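Local coordinates for alpha-catenin-like protein hmp-1 (Caenorhabditis elegans, PDB 5H5M), which belongs to the cadherin-catenin complex of adherens junctions, binds actin filaments and beta-catenin, and is required for cell migration and shape change during embryonic body enclosure and elongation, at residues A[237-242]-A[370-374]; A[254-259]-A[273-277]. All blocks are in the same frame, centred on the assembly; numbering follows the deposited sequence.

Overall arrangement
Both contacts belong to one four-helix bundle of the all-helical M domain, made of helices 237-260, 276-300, 305-339 and 345-374, and both use helix 237-260, with their centres about 27 Å apart. Contact 1 lies near the start of that helix and joins it to the end of the last helix, 345-374; contact 2 lies near its other end and joins it to the residues leading into the next helix, 276-300. Contact 1 is a surface contact, where a charged, water-bridged pair adjoins leucines turned to the interior. Contact 2 is partly buried and brings glycine backbone close to the incoming chain, beside one apolar pair and the aliphatic parts of charged side chains, whose charges do not pair across it.

Contact 1 (A[237-242]-A[370-374]); sequences LDDFLA and RHALL
Leu241 and Leu373 meet tip to tip, CD1 to CD1 at 3.5 Å, and form the close-packed side of this contact. Leu237 adds a looser touch from CD2 to the same Leu373 methyl, and Val294 and Met298 of helix 276-300 adjoin the leucines. Arg370 slides past Leu241 in the opposite direction, its NE 3.7 Å from Leu241 CB. A bend at chi3 (65°) helps bring the guanidinium over the helix backbone, one face lying against Ala242 CA. The two segments run nearly antiparallel, 154° apart, as first and last helices of a four-helix bundle of the vinculin/alpha-catenin family; their axes stay 12.0 Å apart, so long side chains span the gap. The solvent side is looser. There Asp238 OD2 sits at the guanidinium edge, 3.4 Å from Arg370 NH2, in a salt bridge whose hydrogen bond is weak, the two planes 55° apart. Water 1 joins OD2 to Arg370 NE, and water 2 links Asp238 OD1 to NH2, the latter bond weak. Arg370 NH1 is held by Glu245, one helical turn beyond Leu241, in a further salt bridge. Replacing Arg370 with an alanine would probably deprive Glu245 of this cationic partner, cost Asp238 its bridge and water links across the contact, and uncover Leu241 CB.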
loop_
_atom_site.group_PDB
_atom_site.type_symbol
_atom_site.label_atom_id
_atom_site.label_comp_id
_atom_site.label_asym_id
_atom_site.label_seq_id
_atom_site.Cartn_x
_atom_site.Cartn_y
_atom_site.Cartn_z
ATOM N N LEU A 237 9.739 -3.291 5.000
ATOM C CA LEU A 237 8.813 -3.637 6.072
ATOM C C LEU A 237 8.373 -2.430 6.902
ATOM O O LEU A 237 7.202 -2.320 7.265
ATOM C CB LEU A 237 9.443 -4.690 6.985
ATOM C CG LEU A 237 8.648 -5.120 8.220
ATOM C CD1 LEU A 237 7.284 -5.646 7.821
ATOM C CD2 LEU A 237 9.422 -6.171 9.002
ATOM N N ASP A 238 9.301 -1.525 7.195
ATOM C CA ASP A 238 8.963 -0.380 8.030
ATOM C C ASP A 238 7.946 0.540 7.362
ATOM O O ASP A 238 7.021 1.022 8.019
ATOM C CB ASP A 238 10.205 0.422 8.398
ATOM C CG ASP A 238 9.894 1.530 9.385
ATOM O OD1 ASP A 238 9.800 2.700 8.957
ATOM O OD2 ASP A 238 9.714 1.222 10.584
ATOM N N ASP A 239 8.126 0.788 6.068
ATOM C CA ASP A 239 7.149 1.551 5.297
ATOM C C ASP A 239 5.768 0.908 5.384
ATOM O O ASP A 239 4.765 1.589 5.623
ATOM C CB ASP A 239 7.571 1.666 3.832
ATOM C CG ASP A 239 8.751 2.591 3.636
ATOM O OD1 ASP A 239 8.988 3.449 4.510
ATOM O OD2 ASP A 239 9.435 2.464 2.600
ATOM N N PHE A 240 5.722 -0.408 5.203
ATOM C CA PHE A 240 4.441 -1.096 5.200
ATOM C C PHE A 240 3.752 -1.000 6.556
ATOM O O PHE A 240 2.550 -0.774 6.624
ATOM C CB PHE A 240 4.596 -2.562 4.803
ATOM C CG PHE A 240 3.283 -3.275 4.663
ATOM C CD1 PHE A 240 2.514 -3.112 3.521
ATOM C CD2 PHE A 240 2.801 -4.083 5.681
ATOM C CE1 PHE A 240 1.297 -3.752 3.390
ATOM C CE2 PHE A 240 1.586 -4.728 5.555
ATOM C CZ PHE A 240 0.831 -4.559 4.409
ATOM N N LEU A 241 4.518 -1.157 7.630
ATOM C CA LEU A 241 3.955 -1.106 8.972
ATOM C C LEU A 241 3.555 0.314 9.360
ATOM O O LEU A 241 2.556 0.514 10.053
ATOM C CB LEU A 241 4.947 -1.672 9.988
ATOM C CG LEU A 241 5.300 -3.152 9.818
ATOM C CD1 LEU A 241 6.144 -3.626 10.980
ATOM C CD2 LEU A 241 4.047 -4.008 9.679
ATOM N N ALA A 242 4.331 1.299 8.913
ATOM C CA ALA A 242 4.050 2.697 9.231
ATOM C C ALA A 242 2.781 3.170 8.525
ATOM O O ALA A 242 1.956 3.872 9.112
ATOM C CB ALA A 242 5.233 3.582 8.852
ATOM N N ARG A 370 5.553 -3.518 16.059
ATOM C CA ARG A 370 6.607 -2.626 15.588
ATOM C C ARG A 370 7.651 -2.389 16.671
ATOM O O ARG A 370 8.841 -2.256 16.383
ATOM C CB ARG A 370 6.014 -1.294 15.121
ATOM C CG ARG A 370 4.978 -1.443 14.005
ATOM C CD ARG A 370 4.559 -0.094 13.451
ATOM N NE ARG A 370 5.668 0.576 12.783
ATOM C CZ ARG A 370 5.680 1.864 12.458
ATOM N NH1 ARG A 370 4.637 2.632 12.745
ATOM N NH2 ARG A 370 6.740 2.385 11.849
ATOM N N HIS A 371 7.201 -2.349 17.919
ATOM C CA HIS A 371 8.095 -2.139 19.047
ATOM C C HIS A 371 9.001 -3.354 19.259
ATOM O O HIS A 371 10.210 -3.212 19.471
ATOM C CB HIS A 371 7.292 -1.840 20.314
ATOM C CG HIS A 371 8.142 -1.551 21.511
ATOM N ND1 HIS A 371 9.133 -0.595 21.507
ATOM C CD2 HIS A 371 8.152 -2.100 22.749
ATOM C CE1 HIS A 371 9.716 -0.563 22.692
ATOM N NE2 HIS A 371 9.140 -1.466 23.464
ATOM N N ALA A 372 8.410 -4.544 19.195
ATOM C CA ALA A 372 9.161 -5.788 19.347
ATOM C C ALA A 372 10.242 -5.937 18.276
ATOM O O ALA A 372 11.312 -6.480 18.540
ATOM C CB ALA A 372 8.215 -6.984 19.310
ATOM N N LEU A 373 9.959 -5.449 17.072
ATOM C CA LEU A 373 10.907 -5.528 15.963
ATOM C C LEU A 373 12.141 -4.660 16.203
ATOM O O LEU A 373 13.192 -4.882 15.600
ATOM C CB LEU A 373 10.227 -5.122 14.655
ATOM C CG LEU A 373 9.237 -6.133 14.070
ATOM C CD1 LEU A 373 8.305 -5.453 13.090
ATOM C CD2 LEU A 373 9.976 -7.274 13.394
ATOM N N LEU A 374 12.003 -3.674 17.087
ATOM C CA LEU A 374 13.111 -2.796 17.455
ATOM C C LEU A 374 14.041 -3.447 18.477
ATOM O O LEU A 374 15.243 -3.186 18.488
ATOM C CB LEU A 374 12.583 -1.472 18.012
ATOM C CG LEU A 374 11.777 -0.602 17.049
ATOM C CD1 LEU A 374 11.235 0.625 17.767
ATOM C CD2 LEU A 374 12.623 -0.208 15.846
HETATM O O HOH W 1 7.985 -0.747 12.049
HETATM O O HOH W 2 8.449 4.578 10.957
#

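Contact 2 (A[254-259]-A[273-277]); sequences RGIKGI and CETVD
Backbone meets backbone at Gly258, whose CA lies 3.1 Å from Glu274 O in a CA-H...O contact with an angle of 126° at the hydrogen. A side chain at this position would begin by pointing at the incoming segment and would probably run into that carbonyl, and the glycine thus seems to permit the close approach; the CA atoms of Gly258 and Thr275 are 4.9 Å apart. Gly255, one turn earlier, gives the same CA separation from Val276. The apolar part is a single pair at the inner side: Val276 CG2 rests 3.6 Å from Ile259 CG1 and a little farther from CD1. With CG1 anti to the carbonyl carbon (chi1 -70°), this branch of Ile259 is carried to the valine methyl, and the side chain also touches Leu332 and Phe355 of the neighbouring helices of the four-helix bundle. The long side chains lay carbon atoms against backbone carbonyl oxygens of the other segment. Glu274 CB lies 3.5 Å from Arg254 O, while the arginine crosses it at about a right angle and brings CD near the carbonyl of the poorly ordered Cys273; the guanidinium finds its salt bridge with Asp251 on its own helix. Lys257 runs beside Glu274 in the same direction, yet its NZ remains 5.2 Å from OE2. Thr275 turns away from helix 237-260 and serves as N-cap of helix 276-300, its OG1 bonded to Cys278 N. The glycines thus probably permit the close approach, the aliphatic parts of Glu274 and Arg254 supply much of the buried surface beside the Ile259-Val276 pair, and Lys257 and Glu274 probably add only a diffuse attraction.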
loop_
_atom_site.group_PDB
_atom_site.type_symbol
_atom_site.label_atom_id
_atom_site.label_comp_id
_atom_site.label_asym_id
_atom_site.label_seq_id
_atom_site.Cartn_x
_atom_site.Cartn_y
_atom_site.Cartn_z
ATOM N N ARG A 254 -13.018 7.115 9.622
ATOM C CA ARG A 254 -14.108 6.926 8.672
ATOM C C ARG A 254 -15.315 6.290 9.356
ATOM O O ARG A 254 -16.453 6.704 9.137
ATOM C CB ARG A 254 -13.653 6.071 7.487
ATOM C CG ARG A 254 -13.357 6.871 6.226
ATOM C CD ARG A 254 -13.068 5.965 5.029
ATOM N NE ARG A 254 -11.895 5.116 5.239
ATOM C CZ ARG A 254 -10.646 5.486 4.965
ATOM N NH1 ARG A 254 -10.402 6.693 4.473
ATOM N NH2 ARG A 254 -9.638 4.651 5.187
ATOM N N GLY A 255 -15.056 5.288 10.192
ATOM C CA GLY A 255 -16.106 4.631 10.950
ATOM C C GLY A 255 -16.782 5.561 11.942
ATOM O O GLY A 255 -17.988 5.468 12.169
ATOM N N ILE A 256 -16.003 6.464 12.530
ATOM C CA ILE A 256 -16.537 7.435 13.476
ATOM C C ILE A 256 -17.527 8.369 12.783
ATOM O O ILE A 256 -18.586 8.679 13.329
ATOM C CB ILE A 256 -15.409 8.257 14.138
ATOM C CG1 ILE A 256 -14.665 7.403 15.165
ATOM C CG2 ILE A 256 -15.962 9.501 14.816
ATOM C CD1 ILE A 256 -13.412 8.062 15.708
ATOM N N LYS A 257 -17.188 8.798 11.570
ATOM C CA LYS A 257 -18.070 9.667 10.796
ATOM C C LYS A 257 -19.398 8.991 10.467
ATOM O O LYS A 257 -20.439 9.643 10.428
ATOM C CB LYS A 257 -17.385 10.121 9.506
ATOM C CG LYS A 257 -16.479 11.322 9.688
ATOM C CD LYS A 257 -16.546 12.243 8.480
ATOM C CE LYS A 257 -15.938 13.601 8.789
ATOM N NZ LYS A 257 -16.168 14.571 7.685
ATOM N N GLY A 258 -19.362 7.684 10.236
ATOM C CA GLY A 258 -20.576 6.942 9.952
ATOM C C GLY A 258 -21.477 6.814 11.164
ATOM O O GLY A 258 -22.703 6.807 11.042
ATOM N N ILE A 259 -20.864 6.713 12.338
ATOM C CA ILE A 259 -21.602 6.598 13.588
ATOM C C ILE A 259 -22.295 7.910 13.944
ATOM O O ILE A 259 -23.461 7.920 14.342
ATOM C CB ILE A 259 -20.668 6.178 14.746
ATOM C CG1 ILE A 259 -20.228 4.726 14.566
ATOM C CG2 ILE A 259 -21.352 6.358 16.095
ATOM C CD1 ILE A 259 -19.259 4.251 15.619
ATOM N N CYS A 273 -17.328 6.121 1.641
ATOM C CA CYS A 273 -17.380 4.776 2.196
ATOM C C CYS A 273 -17.140 4.875 3.702
ATOM O O CYS A 273 -16.044 4.601 4.193
ATOM C CB CYS A 273 -16.347 3.863 1.514
ATOM S SG CYS A 273 -16.067 2.238 2.281
ATOM N N GLU A 274 -18.179 5.256 4.440
ATOM C CA GLU A 274 -18.028 5.540 5.864
ATOM C C GLU A 274 -19.037 4.787 6.721
ATOM O O GLU A 274 -19.895 5.395 7.352
ATOM C CB GLU A 274 -18.165 7.045 6.119
ATOM C CG GLU A 274 -17.236 7.906 5.280
ATOM C CD GLU A 274 -17.678 9.352 5.237
ATOM O OE1 GLU A 274 -18.876 9.613 5.474
ATOM O OE2 GLU A 274 -16.832 10.228 4.970
ATOM N N THR A 275 -18.939 3.464 6.742
ATOM C CA THR A 275 -19.801 2.664 7.600
ATOM C C THR A 275 -18.958 1.852 8.566
ATOM O O THR A 275 -17.785 1.582 8.303
ATOM C CB THR A 275 -20.710 1.716 6.790
ATOM O OG1 THR A 275 -19.905 0.847 5.983
ATOM C CG2 THR A 275 -21.646 2.512 5.897
ATOM N N VAL A 276 -19.556 1.485 9.693
ATOM C CA VAL A 276 -18.903 0.615 10.659
ATOM C C VAL A 276 -18.513 -0.710 10.003
ATOM O O VAL A 276 -17.412 -1.217 10.222
ATOM C CB VAL A 276 -19.808 0.352 11.872
ATOM C CG1 VAL A 276 -19.195 -0.705 12.780
ATOM C CG2 VAL A 276 -20.056 1.645 12.633
ATOM N N ASP A 277 -19.413 -1.250 9.182
ATOM C CA ASP A 277 -19.180 -2.519 8.499
ATOM C C ASP A 277 -17.897 -2.510 7.677
ATOM O O ASP A 277 -17.029 -3.360 7.867
ATOM C CB ASP A 277 -20.365 -2.868 7.593
ATOM C CG ASP A 277 -21.408 -3.716 8.296
ATOM O OD1 ASP A 277 -21.032 -4.491 9.200
ATOM O OD2 ASP A 277 -22.603 -3.614 7.939
#